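Local coordinates for protein 1,3-alpha-isomaltosidase (Kribbella flavida DSM 17836, PDB 5X3I) that hydrolyses the alpha-1,3-glucosidic linkages of the cyclic tetrasaccharide cyclobis-(1-6)-alpha-nigerosyl to give isomaltose, as a member of glycoside hydrolase family 31, at residues 142-147 / 173-178; 275-280 / 657-662; 295-300 / 386-391; 420-423 / 427-430; 705-710 / 717-722. The protein carries 1 engineered substitution. All coordinates share one frame; numbering follows the deposited sequence.

Contact 1: residues 142-147 / 173-178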
# COMPACT_ATOMS: atom_id res chain seq x y z
N ALA A 142 29.42 13.33 -7.10
CA ALA A 142 29.60 12.63 -5.83
C ALA A 142 30.46 11.39 -6.00
O ALA A 142 30.58 10.85 -7.09
CB ALA A 142 28.26 12.27 -5.22
N VAL A 143 31.04 10.93 -4.90
CA VAL A 143 31.86 9.73 -4.92
C VAL A 143 31.62 8.84 -3.71
O VAL A 143 31.30 9.33 -2.62
CB VAL A 143 33.37 10.06 -4.98
CG1 VAL A 143 33.71 10.88 -6.22
CG2 VAL A 143 33.81 10.78 -3.72
N TRP A 144 31.81 7.55 -3.90
CA TRP A 144 31.75 6.58 -2.82
C TRP A 144 33.12 6.41 -2.17
O TRP A 144 34.11 6.15 -2.84
CB TRP A 144 31.26 5.23 -3.33
CG TRP A 144 29.80 5.18 -3.66
CD1 TRP A 144 29.24 5.21 -4.90
CD2 TRP A 144 28.71 5.08 -2.73
NE1 TRP A 144 27.87 5.13 -4.81
CE2 TRP A 144 27.52 5.05 -3.48
CE3 TRP A 144 28.63 5.01 -1.34
CZ2 TRP A 144 26.26 4.95 -2.89
CZ3 TRP A 144 27.38 4.92 -0.75
CH2 TRP A 144 26.21 4.89 -1.53
N THR A 145 33.15 6.54 -0.85
CA THR A 145 34.39 6.43 -0.09
C THR A 145 34.15 5.72 1.22
O THR A 145 33.04 5.78 1.76
CB THR A 145 34.98 7.82 0.20
OG1 THR A 145 36.12 7.68 1.05
CG2 THR A 145 33.96 8.71 0.89
N ALA A 146 35.18 5.07 1.75
CA ALA A 146 35.11 4.50 3.09
C ALA A 146 35.60 5.49 4.14
O ALA A 146 35.48 5.25 5.33
CB ALA A 146 35.91 3.22 3.17
N ASP A 147 36.15 6.62 3.69
CA ASP A 147 36.63 7.66 4.60
C ASP A 147 35.52 8.66 4.95
O ASP A 147 34.93 9.27 4.05
CB ASP A 147 37.81 8.42 3.99
CG ASP A 147 38.94 7.49 3.55
OD1 ASP A 147 39.59 6.90 4.42
OD2 ASP A 147 39.18 7.37 2.33
N ARG A 173 24.42 9.63 1.03
CA ARG A 173 23.95 8.27 1.33
C ARG A 173 25.00 7.49 2.10
O ARG A 173 26.20 7.75 1.96
CB ARG A 173 23.61 7.50 0.05
CG ARG A 173 22.66 8.21 -0.89
CD ARG A 173 22.16 7.30 -1.99
NE ARG A 173 21.25 8.02 -2.86
CZ ARG A 173 20.70 7.52 -3.96
NH1 ARG A 173 20.96 6.29 -4.35
NH2 ARG A 173 19.88 8.27 -4.68
N GLY A 174 24.54 6.58 2.95
CA GLY A 174 25.37 5.51 3.46
C GLY A 174 25.11 4.21 2.73
O GLY A 174 24.03 4.01 2.15
N ARG A 175 26.07 3.30 2.81
CA ARG A 175 25.93 1.96 2.25
C ARG A 175 26.77 0.96 3.05
O ARG A 175 27.85 1.30 3.53
CB ARG A 175 26.34 1.96 0.78
CG ARG A 175 26.20 0.61 0.11
CD ARG A 175 26.01 0.76 -1.39
NE ARG A 175 27.24 1.10 -2.09
CZ ARG A 175 27.29 1.48 -3.36
NH1 ARG A 175 26.18 1.59 -4.07
NH2 ARG A 175 28.46 1.77 -3.92
N PHE A 176 26.27 -0.26 3.19
CA PHE A 176 26.99 -1.29 3.93
C PHE A 176 26.50 -2.68 3.58
O PHE A 176 25.54 -2.85 2.84
CB PHE A 176 26.87 -1.05 5.44
CG PHE A 176 25.45 -1.09 5.96
CD1 PHE A 176 24.68 0.05 5.98
CD2 PHE A 176 24.91 -2.27 6.43
CE1 PHE A 176 23.38 0.02 6.46
CE2 PHE A 176 23.61 -2.31 6.91
CZ PHE A 176 22.84 -1.16 6.93
N ARG A 177 27.15 -3.68 4.16
CA ARG A 177 26.87 -5.06 3.83
C ARG A 177 26.58 -5.86 5.09
O ARG A 177 27.28 -5.74 6.08
CB ARG A 177 28.03 -5.71 3.07
CG ARG A 177 28.12 -5.36 1.58
CD ARG A 177 28.82 -4.03 1.37
NE ARG A 177 29.03 -3.73 -0.04
CZ ARG A 177 29.47 -2.56 -0.49
NH1 ARG A 177 29.63 -2.38 -1.80
NH2 ARG A 177 29.72 -1.57 0.35
N LEU A 178 25.52 -6.65 5.05
CA LEU A 178 25.23 -7.57 6.13
C LEU A 178 25.63 -8.96 5.70
O LEU A 178 25.30 -9.39 4.60
CB LEU A 178 23.75 -7.53 6.52
CG LEU A 178 23.21 -6.23 7.11
CD1 LEU A 178 21.71 -6.31 7.29
CD2 LEU A 178 23.88 -5.93 8.44

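Contact 2: residues 275-280 / 657-662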
# COMPACT_ATOMS: atom_id res chain seq x y z
N GLY A 275 16.78 -14.25 17.64
CA GLY A 275 15.89 -15.27 18.19
C GLY A 275 15.25 -16.08 17.09
O GLY A 275 15.68 -16.02 15.94
N ASP A 276 14.21 -16.83 17.43
CA ASP A 276 13.38 -17.47 16.41
C ASP A 276 12.57 -16.36 15.73
O ASP A 276 12.52 -15.25 16.25
CB ASP A 276 12.48 -18.56 17.02
CG ASP A 276 11.57 -18.06 18.13
OD1 ASP A 276 11.27 -16.86 18.23
OD2 ASP A 276 11.13 -18.92 18.92
N PRO A 277 11.97 -16.64 14.56
CA PRO A 277 11.34 -15.55 13.80
C PRO A 277 10.30 -14.75 14.58
O PRO A 277 10.24 -13.54 14.41
CB PRO A 277 10.70 -16.29 12.63
CG PRO A 277 11.54 -17.48 12.43
CD PRO A 277 11.93 -17.91 13.81
N ALA A 278 9.53 -15.40 15.45
CA ALA A 278 8.54 -14.69 16.24
C ALA A 278 9.20 -13.72 17.21
O ALA A 278 8.74 -12.60 17.38
CB ALA A 278 7.64 -15.68 17.00
N THR A 279 10.28 -14.16 17.85
CA THR A 279 11.00 -13.31 18.79
C THR A 279 11.68 -12.14 18.07
O THR A 279 11.75 -11.04 18.59
CB THR A 279 12.04 -14.11 19.58
OG1 THR A 279 11.39 -15.16 20.30
CG2 THR A 279 12.77 -13.21 20.58
N VAL A 280 12.17 -12.39 16.86
CA VAL A 280 12.70 -11.31 16.03
C VAL A 280 11.60 -10.29 15.75
O VAL A 280 11.80 -9.09 15.92
CB VAL A 280 13.27 -11.84 14.71
CG1 VAL A 280 13.48 -10.71 13.72
CG2 VAL A 280 14.59 -12.57 14.96
N PRO A 657 3.71 -17.77 7.36
CA PRO A 657 4.70 -18.56 6.63
C PRO A 657 5.23 -19.68 7.52
O PRO A 657 5.36 -19.48 8.72
CB PRO A 657 5.79 -17.55 6.29
CG PRO A 657 5.11 -16.24 6.27
CD PRO A 657 4.05 -16.33 7.34
N LEU A 658 5.51 -20.83 6.95
CA LEU A 658 5.92 -21.98 7.75
C LEU A 658 7.26 -21.79 8.46
O LEU A 658 7.55 -22.53 9.40
CB LEU A 658 5.98 -23.23 6.88
CG LEU A 658 4.68 -24.03 6.77
CD1 LEU A 658 3.63 -23.25 6.01
CD2 LEU A 658 4.93 -25.37 6.09
N PHE A 659 8.06 -20.80 8.07
CA PHE A 659 9.38 -20.67 8.69
C PHE A 659 9.29 -20.18 10.13
O PHE A 659 10.25 -20.28 10.88
CB PHE A 659 10.30 -19.77 7.85
CG PHE A 659 10.02 -18.29 7.95
CD1 PHE A 659 10.57 -17.53 8.96
CD2 PHE A 659 9.27 -17.65 6.98
CE1 PHE A 659 10.34 -16.17 9.03
CE2 PHE A 659 9.04 -16.30 7.05
CZ PHE A 659 9.57 -15.55 8.07
N PHE A 660 8.13 -19.68 10.54
CA PHE A 660 7.96 -19.24 11.92
C PHE A 660 7.97 -20.40 12.89
O PHE A 660 8.60 -20.36 13.94
CB PHE A 660 6.67 -18.43 12.09
CG PHE A 660 6.80 -17.00 11.68
CD1 PHE A 660 7.14 -16.03 12.61
CD2 PHE A 660 6.63 -16.62 10.37
CE1 PHE A 660 7.28 -14.72 12.23
CE2 PHE A 660 6.78 -15.31 9.98
CZ PHE A 660 7.10 -14.36 10.91
N ASP A 661 7.29 -21.48 12.53
CA ASP A 661 7.21 -22.64 13.38
C ASP A 661 8.19 -23.74 12.99
O ASP A 661 8.42 -24.63 13.73
CB ASP A 661 5.80 -23.21 13.42
CG ASP A 661 4.79 -22.23 13.98
OD1 ASP A 661 5.04 -21.62 14.99
OD2 ASP A 661 3.75 -22.08 13.38
N HIS A 662 8.73 -23.68 11.79
CA HIS A 662 9.59 -24.72 11.30
C HIS A 662 10.87 -24.19 10.65
O HIS A 662 11.20 -24.56 9.55
CB HIS A 662 8.82 -25.57 10.32
CG HIS A 662 7.50 -26.04 10.83
ND1 HIS A 662 7.37 -27.13 11.65
CD2 HIS A 662 6.25 -25.57 10.63
CE1 HIS A 662 6.10 -27.30 11.95
NE2 HIS A 662 5.40 -26.37 11.34
O HOH W 1 8.85 -18.31 15.62

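Contact 3: residues 295-300 / 386-391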
# COMPACT_ATOMS: atom_id res chain seq x y z
N PRO A 295 -12.63 -5.66 16.55
CA PRO A 295 -13.83 -6.48 16.78
C PRO A 295 -13.92 -7.67 15.84
O PRO A 295 -13.48 -7.61 14.69
CB PRO A 295 -14.99 -5.50 16.51
CG PRO A 295 -14.40 -4.16 16.67
CD PRO A 295 -12.97 -4.27 16.21
N GLY A 296 -14.52 -8.73 16.35
CA GLY A 296 -14.70 -9.96 15.60
C GLY A 296 -15.39 -9.80 14.26
O GLY A 296 -15.12 -10.58 13.36
N TRP A 297 -16.25 -8.80 14.12
CA TRP A 297 -17.00 -8.65 12.87
C TRP A 297 -16.13 -8.38 11.64
O TRP A 297 -16.58 -8.60 10.53
CB TRP A 297 -18.08 -7.56 12.98
CG TRP A 297 -17.62 -6.13 13.23
CD1 TRP A 297 -17.64 -5.46 14.42
CD2 TRP A 297 -17.11 -5.20 12.26
NE1 TRP A 297 -17.17 -4.18 14.25
CE2 TRP A 297 -16.83 -4.00 12.93
CE3 TRP A 297 -16.86 -5.27 10.89
CZ2 TRP A 297 -16.32 -2.88 12.29
CZ3 TRP A 297 -16.35 -4.15 10.25
CH2 TRP A 297 -16.09 -2.98 10.95
N VAL A 298 -14.88 -7.92 11.84
CA VAL A 298 -14.01 -7.67 10.68
C VAL A 298 -13.70 -8.98 9.96
O VAL A 298 -13.32 -8.97 8.79
CB VAL A 298 -12.68 -6.95 11.04
CG1 VAL A 298 -12.95 -5.68 11.82
CG2 VAL A 298 -11.72 -7.87 11.80
N PHE A 299 -13.90 -10.10 10.65
CA PHE A 299 -13.62 -11.39 10.04
C PHE A 299 -14.76 -11.95 9.19
O PHE A 299 -14.63 -13.02 8.62
CB PHE A 299 -13.24 -12.39 11.13
CG PHE A 299 -11.92 -12.10 11.75
CD1 PHE A 299 -10.77 -12.08 10.97
CD2 PHE A 299 -11.81 -11.85 13.10
CE1 PHE A 299 -9.53 -11.81 11.53
CE2 PHE A 299 -10.57 -11.58 13.67
CZ PHE A 299 -9.44 -11.57 12.89
N ARG A 300 -15.85 -11.21 9.07
CA ARG A 300 -16.91 -11.63 8.17
C ARG A 300 -16.63 -11.15 6.75
O ARG A 300 -15.69 -10.41 6.52
CB ARG A 300 -18.26 -11.10 8.66
CG ARG A 300 -18.60 -11.52 10.09
CD ARG A 300 -19.95 -11.00 10.50
NE ARG A 300 -21.02 -11.59 9.72
CZ ARG A 300 -22.28 -11.18 9.74
NH1 ARG A 300 -22.62 -10.13 10.49
NH2 ARG A 300 -23.20 -11.80 9.02
N GLY A 386 -27.10 -6.62 10.94
CA GLY A 386 -25.77 -6.97 11.41
C GLY A 386 -24.65 -6.65 10.43
O GLY A 386 -23.56 -7.19 10.52
N ILE A 387 -24.92 -5.75 9.50
CA ILE A 387 -23.94 -5.35 8.49
C ILE A 387 -23.34 -3.98 8.83
O ILE A 387 -24.08 -3.03 9.06
CB ILE A 387 -24.57 -5.29 7.09
CG1 ILE A 387 -25.21 -6.64 6.74
CG2 ILE A 387 -23.54 -4.89 6.05
CD1 ILE A 387 -26.04 -6.62 5.47
N LYS A 388 -22.01 -3.91 8.91
CA LYS A 388 -21.29 -2.66 9.13
C LYS A 388 -21.12 -1.82 7.86
O LYS A 388 -21.16 -2.34 6.75
CB LYS A 388 -19.92 -2.93 9.76
CG LYS A 388 -19.99 -3.78 11.03
CD LYS A 388 -20.89 -3.15 12.09
CE LYS A 388 -20.92 -4.01 13.35
NZ LYS A 388 -21.53 -3.28 14.48
N VAL A 389 -20.94 -0.52 8.04
CA VAL A 389 -20.85 0.39 6.92
C VAL A 389 -19.52 1.14 6.95
O VAL A 389 -19.16 1.77 7.95
CB VAL A 389 -22.02 1.37 6.91
CG1 VAL A 389 -21.87 2.37 5.77
CG2 VAL A 389 -23.37 0.62 6.81
N ILE A 390 -18.80 1.05 5.84
CA ILE A 390 -17.47 1.65 5.69
C ILE A 390 -17.49 2.67 4.55
O ILE A 390 -17.90 2.35 3.45
CB ILE A 390 -16.40 0.59 5.37
CG1 ILE A 390 -16.50 -0.61 6.32
CG2 ILE A 390 -14.99 1.22 5.34
CD1 ILE A 390 -16.22 -0.27 7.74
N LEU A 391 -17.05 3.89 4.83
CA LEU A 391 -17.03 4.96 3.83
C LEU A 391 -15.61 5.27 3.32
O LEU A 391 -14.67 5.35 4.09
CB LEU A 391 -17.65 6.23 4.41
CG LEU A 391 -19.12 6.13 4.86
CD1 LEU A 391 -19.61 7.49 5.35
CD2 LEU A 391 -20.00 5.58 3.75

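Contact 4: residues 420-423 / 427-430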
# COMPACT_ATOMS: atom_id res chain seq x y z
N VAL A 420 0.26 20.52 3.69
CA VAL A 420 1.66 20.18 3.48
C VAL A 420 2.27 21.22 2.55
O VAL A 420 1.64 21.63 1.58
CB VAL A 420 1.82 18.76 2.89
CG1 VAL A 420 3.28 18.47 2.55
CG2 VAL A 420 1.26 17.71 3.84
N LEU A 421 3.49 21.66 2.86
CA LEU A 421 4.10 22.79 2.18
C LEU A 421 5.29 22.43 1.29
O LEU A 421 6.00 21.46 1.55
CB LEU A 421 4.57 23.83 3.20
CG LEU A 421 3.55 24.52 4.10
CD1 LEU A 421 4.27 25.54 5.00
CD2 LEU A 421 2.47 25.17 3.27
N GLU A 422 5.50 23.21 0.23
CA GLU A 422 6.73 23.16 -0.53
C GLU A 422 7.83 23.88 0.24
O GLU A 422 7.56 24.51 1.27
CB GLU A 422 6.57 23.82 -1.90
CG GLU A 422 5.48 23.27 -2.78
CD GLU A 422 5.96 22.14 -3.68
OE1 GLU A 422 7.11 21.70 -3.54
OE2 GLU A 422 5.17 21.70 -4.53
N ALA A 423 9.05 23.83 -0.28
CA ALA A 423 10.18 24.48 0.37
C ALA A 423 10.00 25.99 0.39
O ALA A 423 10.41 26.65 1.33
CB ALA A 423 11.49 24.10 -0.34
N ALA A 427 1.63 25.96 -0.76
CA ALA A 427 1.06 24.64 -0.48
C ALA A 427 1.43 23.64 -1.56
O ALA A 427 1.38 23.95 -2.75
CB ALA A 427 -0.45 24.73 -0.33
N TYR A 428 1.80 22.44 -1.14
CA TYR A 428 2.06 21.36 -2.09
C TYR A 428 0.81 21.02 -2.89
O TYR A 428 -0.27 20.95 -2.34
CB TYR A 428 2.55 20.12 -1.35
CG TYR A 428 2.70 18.91 -2.24
CD1 TYR A 428 3.75 18.83 -3.15
CD2 TYR A 428 1.81 17.86 -2.18
CE1 TYR A 428 3.90 17.74 -3.96
CE2 TYR A 428 1.94 16.76 -2.99
CZ TYR A 428 2.99 16.71 -3.88
OH TYR A 428 3.14 15.61 -4.69
N ARG A 429 0.96 20.78 -4.17
CA ARG A 429 -0.09 20.34 -5.04
C ARG A 429 0.14 18.96 -5.62
O ARG A 429 1.16 18.66 -6.15
CB ARG A 429 -0.30 21.30 -6.18
CG ARG A 429 -0.25 22.76 -5.84
CD ARG A 429 -1.43 23.23 -5.07
NE ARG A 429 -2.60 23.38 -5.91
CZ ARG A 429 -2.97 24.51 -6.47
NH1 ARG A 429 -2.23 25.56 -6.30
NH2 ARG A 429 -4.05 24.60 -7.20
N ASN A 430 -0.85 18.13 -5.48
CA ASN A 430 -0.82 16.77 -5.96
C ASN A 430 -0.29 16.72 -7.39
O ASN A 430 -0.83 17.28 -8.28
CB ASN A 430 -2.19 16.11 -5.85
CG ASN A 430 -2.13 14.60 -6.05
OD1 ASN A 430 -1.19 13.97 -5.75
ND2 ASN A 430 -3.18 14.08 -6.52
O HOH W 2 -0.81 20.55 0.39

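Contact 5: residues 705-710 / 717-722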
# COMPACT_ATOMS: atom_id res chain seq x y z
N ASP A 705 -7.08 -34.10 7.45
CA ASP A 705 -7.72 -33.46 6.32
C ASP A 705 -9.10 -32.98 6.77
O ASP A 705 -9.93 -33.79 7.15
CB ASP A 705 -7.82 -34.45 5.15
CG ASP A 705 -8.40 -33.84 3.89
OD1 ASP A 705 -9.10 -32.80 3.96
OD2 ASP A 705 -8.17 -34.41 2.81
N VAL A 706 -9.36 -31.68 6.66
CA VAL A 706 -10.56 -31.13 7.29
C VAL A 706 -11.83 -31.49 6.53
O VAL A 706 -12.91 -31.43 7.09
CB VAL A 706 -10.51 -29.59 7.42
CG1 VAL A 706 -9.29 -29.16 8.21
CG2 VAL A 706 -10.54 -28.94 6.06
N TRP A 707 -11.69 -31.85 5.26
CA TRP A 707 -12.84 -32.20 4.46
C TRP A 707 -13.33 -33.63 4.69
O TRP A 707 -14.52 -33.90 4.61
CB TRP A 707 -12.54 -31.98 2.99
CG TRP A 707 -12.00 -30.62 2.72
CD1 TRP A 707 -10.78 -30.31 2.21
CD2 TRP A 707 -12.64 -29.38 3.00
NE1 TRP A 707 -10.62 -28.95 2.13
CE2 TRP A 707 -11.76 -28.35 2.61
CE3 TRP A 707 -13.89 -29.03 3.53
CZ2 TRP A 707 -12.07 -27.01 2.74
CZ3 TRP A 707 -14.20 -27.69 3.66
CH2 TRP A 707 -13.30 -26.69 3.26
N THR A 708 -12.41 -34.57 4.88
CA THR A 708 -12.81 -35.93 5.22
C THR A 708 -12.70 -36.33 6.69
O THR A 708 -13.16 -37.39 7.08
CB THR A 708 -11.97 -36.91 4.43
OG1 THR A 708 -10.61 -36.75 4.83
CG2 THR A 708 -12.10 -36.61 2.95
N GLY A 709 -12.12 -35.47 7.51
CA GLY A 709 -11.79 -35.85 8.87
C GLY A 709 -10.77 -36.97 9.03
O GLY A 709 -10.51 -37.41 10.15
N ASP A 710 -10.17 -37.44 7.93
CA ASP A 710 -9.18 -38.52 8.00
C ASP A 710 -7.78 -38.04 8.38
O ASP A 710 -7.36 -36.96 7.98
CB ASP A 710 -9.09 -39.26 6.66
CG ASP A 710 -10.37 -39.96 6.30
OD1 ASP A 710 -11.16 -40.29 7.20
OD2 ASP A 710 -10.57 -40.19 5.09
N VAL A 717 1.41 -34.48 0.48
CA VAL A 717 0.09 -35.07 0.39
C VAL A 717 -0.63 -34.55 -0.83
O VAL A 717 -0.70 -33.35 -1.05
CB VAL A 717 -0.77 -34.76 1.62
CG1 VAL A 717 -2.04 -35.61 1.61
CG2 VAL A 717 0.01 -34.97 2.88
N THR A 718 -1.19 -35.46 -1.62
CA THR A 718 -1.95 -35.07 -2.79
C THR A 718 -3.42 -35.44 -2.60
O THR A 718 -3.73 -36.53 -2.14
CB THR A 718 -1.40 -35.74 -4.06
OG1 THR A 718 -0.06 -35.31 -4.27
CG2 THR A 718 -2.23 -35.37 -5.26
N ARG A 719 -4.32 -34.51 -2.91
CA ARG A 719 -5.74 -34.80 -2.86
C ARG A 719 -6.44 -34.17 -4.04
O ARG A 719 -5.87 -33.33 -4.72
CB ARG A 719 -6.35 -34.31 -1.55
CG ARG A 719 -6.17 -32.83 -1.26
CD ARG A 719 -7.21 -32.33 -0.26
NE ARG A 719 -8.55 -32.52 -0.80
CZ ARG A 719 -9.47 -33.31 -0.28
NH1 ARG A 719 -10.64 -33.42 -0.88
NH2 ARG A 719 -9.24 -33.98 0.84
N ASP A 720 -7.68 -34.58 -4.29
CA ASP A 720 -8.47 -33.98 -5.36
C ASP A 720 -8.88 -32.56 -5.01
O ASP A 720 -9.15 -32.25 -3.86
CB ASP A 720 -9.71 -34.82 -5.66
CG ASP A 720 -9.37 -36.19 -6.19
OD1 ASP A 720 -8.22 -36.37 -6.63
OD2 ASP A 720 -10.24 -37.07 -6.16
N VAL A 721 -8.94 -31.70 -6.02
CA VAL A 721 -9.40 -30.34 -5.79
C VAL A 721 -10.50 -29.92 -6.74
O VAL A 721 -10.30 -29.10 -7.63
CB VAL A 721 -8.23 -29.34 -5.87
CG1 VAL A 721 -7.43 -29.38 -4.59
CG2 VAL A 721 -7.34 -29.64 -7.08
N PRO A 722 -11.71 -30.46 -6.54
CA PRO A 722 -12.88 -29.90 -7.22
C PRO A 722 -13.09 -28.48 -6.71
O PRO A 722 -12.49 -28.14 -5.69
CB PRO A 722 -14.01 -30.83 -6.81
CG PRO A 722 -13.59 -31.34 -5.48
CD PRO A 722 -12.10 -31.50 -5.57

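Contact 1: residues 142-147 / 173-178
W144 and R175 form a cation-pi stack on the six-stranded antiparallel sheet of the galactose mutarotase-like N-terminal domain. Their strands, 143-145 and 170-179, are not neighbours: strand 159-167 runs between them, and the axes of the two segments come no nearer than 9.0 Å. The contact is therefore made by long side chains reaching across an intervening strand. The guanidinium of R175 lies flat on the indole, with the two planes only 14° apart. R175 CZ sits 3.7 Å from the centroid of the six-membered ring of W144, close to the ring normal, while NH2 lies over the five-membered ring, 3.4 Å from W144 CE2. A bend at chi3 (76°) turns the end of the R175 chain so that its flat group can lie along the indole. Two carboxylates fix the rotation of that group, E163 at NE and E259 at NH1, so the cation is held at its rim and covered on a face. Replacing W144 by an alanine would probably strip the guanidinium of its aromatic cover and leave a gap beside R175, although the two glutamates would still grip it. E259 also pairs with R173, which touches the far end of the indole through its aliphatic part, with R173 CB 4.0 Å from W144 CH2. R175 packs there too, its CB 3.5 Å from W144 CZ3.

Contact 2: residues 275-280 / 657-662
P277 packs against F659 and F660, joining the N-capped first turn of helix 277-288 to an irregular, helically coiled loop of the C-terminal domain. The proline uses two carbons on two rings. P277 CB stands over the face of F660, 4.0 Å from the ring centroid, in a CH-pi contact. P277 CG meets F659 at its edge, 3.6 Å from F659 CD1, and also lies against that residue's backbone carbonyl. F660 chi1 of -82° puts its ring beside its own backbone N, where it reaches under P277 and the start of A278. One step outward, H228 of strand 223-230 meets both phenylalanine rings edge-to-face and also touches P277, tying the cluster to the mixed sheet that precedes the helix. S556 of helix 541-556 touches both phenylalanines as well, so the barrel domain shares in the enclosure. A water spans the polar side of the contact: it accepts from A278 N at 3.0 Å and donates to F660 O. This serves an N-H of the first helical turn, which has no carbonyl within the helix to bond. The helix end itself is set by D276 at the N-cap, just before the proline. D276 OD1 takes two bonds from T279: the backbone N arrives nearly along the C-O axis at 2.9 Å, and the hydroxyl OG1 comes from above the carboxylate plane at 2.7 Å from OD1.

Contact 3: residues 295-300 / 386-391
K388 lies over one face of the W297 indole, and the fit loosens along the lysine chain. At the tight end K388 CG sits above the centre of the ring system, 3.4 Å from W297 CD2, in a CH-pi contact with the six-membered ring. V298 CG1 lies toward the rim of the opposite face. A bend at chi2 (-57°) in K388 carries the chain along the indole, so that CE comes to 3.7 Å from W297 CD1. Beyond CE the grip slackens: NZ is 4.7 Å from the centroid of the five-membered ring, a longer cation-pi contact on the partly exposed side. The segments belong to the TIM barrel, where a 3-10 turn leading into strand 302-304 meets the start of strand 388-393, which strand 330-333 separates from 302-304. Inward, I390 CD1 approaches W297 CH2 at 4.2 Å, and both side chains also touch W302. With an alanine here, loss of the W297 indole is likely to leave the methylenes of K388 without their aromatic platform and to open a gap beside I390. R300 extends past G386, its NE in a salt bridge with E634 of helix 622-650.

Contact 4: residues 420-423 / 427-430
The carbonyl oxygen of V420 is approached by two polar partners, the backbone N of Y428 and a water. The first is a sound hydrogen bond, with Y428 N 2.8 Å from V420 O and an N-H...O angle of 163°. The water lies 2.9 Å from V420 O and 2.8 Å from Y428 O, between the two carbonyls. The backbone bond accompanies a single beta bridge between L421 and A427, which closes a tight loop of the TIM-barrel domain between helices 404-415 and 446-454. Neither arm forms a regular strand; they are also stitched to the surrounding loops, V420 by backbone bonds to M440 and L421 to V482. Side chains pack around the bridge. L421 reaches back with CD2 to 4.0 Å from A427 CA, while V420 CG1 touches Y428 CB. E422 bends at chi2 (-90°), which swings its carboxylate obliquely up to the tyrosine ring, with OE2 3.5 Å from Y428 CD1 and the two planes 56° apart. That carboxylate has a long, weak ion pair with R431. The Y428 ring leaves with CG anti to the backbone N, and its hydroxyl is held by two backbone groups, H475 O and W477 N. These partners closely follow E474, an active-site residue by similarity, whose side chain is about 9 Å from that of Y428.

Contact 5: residues 705-710 / 717-722
The turn of a beta hairpin in the C-terminal domain of the family 31 fold, which links strands 703-705 and 711-712, packs here against R719 of strand 715-720. D705, W707 and T708 supply the touching groups on the turn. W707 CD1 lies over the centre of one face of the R719 guanidinium, 4.1 Å from CZ, but the ring and guanidinium planes are 69° apart, so this is a tilted approach and no stack. T708 CG2 comes at the guanidinium edge, near NH2. D705 is modelled as a salt-bridge partner of R719 at that edge too, but D705 OD2 and R719 NH2 are too close to be real, so the detail is doubtful. R719 is steered by its own strand: NE donates to D720 O at 3.1 Å, and a bend at chi3 (-61°) directs the charged group toward the turn. Second-shell contacts hold W707, whose NE1 bonds to V726 O. Its ring meets F742 edge-to-face, and V706 CG2 covers one of its faces. The turn is organised from within by backbone and side-chain bonds. D705 N donates to D710 O at 2.9 Å across the hairpin mouth. T708 OG1 accepts from D710 N at 3.2 Å, an ST turn in which G709 takes positive phi. D705 uses its other carboxylate oxygen for an Asx turn, OD1 accepting from W707 N at 3.0 Å on the anti side but tilted well out of the carboxylate plane.

In the fold
The five contacts are spread over the domains of the enzyme and do not touch one another. Contact 1 lies in the N-terminal sheet, and contact 5 in the C-terminal domain, their centres about 54 Å apart. Contact 2 links the helix that follows the N-terminal sheets to the C-terminal domain; the chain it closes contains contacts 3 and 4, both in the TIM barrel. Each of these comes within about 10 Å of an active-site residue: the side chain of I390 is about 10 Å from that of A471, an engineered replacement of the inferred nucleophile, and Y428 is near E474. Their centres are about 36 Å apart, whereas contacts 4 and 5, about 57 Å apart, lie on opposite sides of the chain's centre.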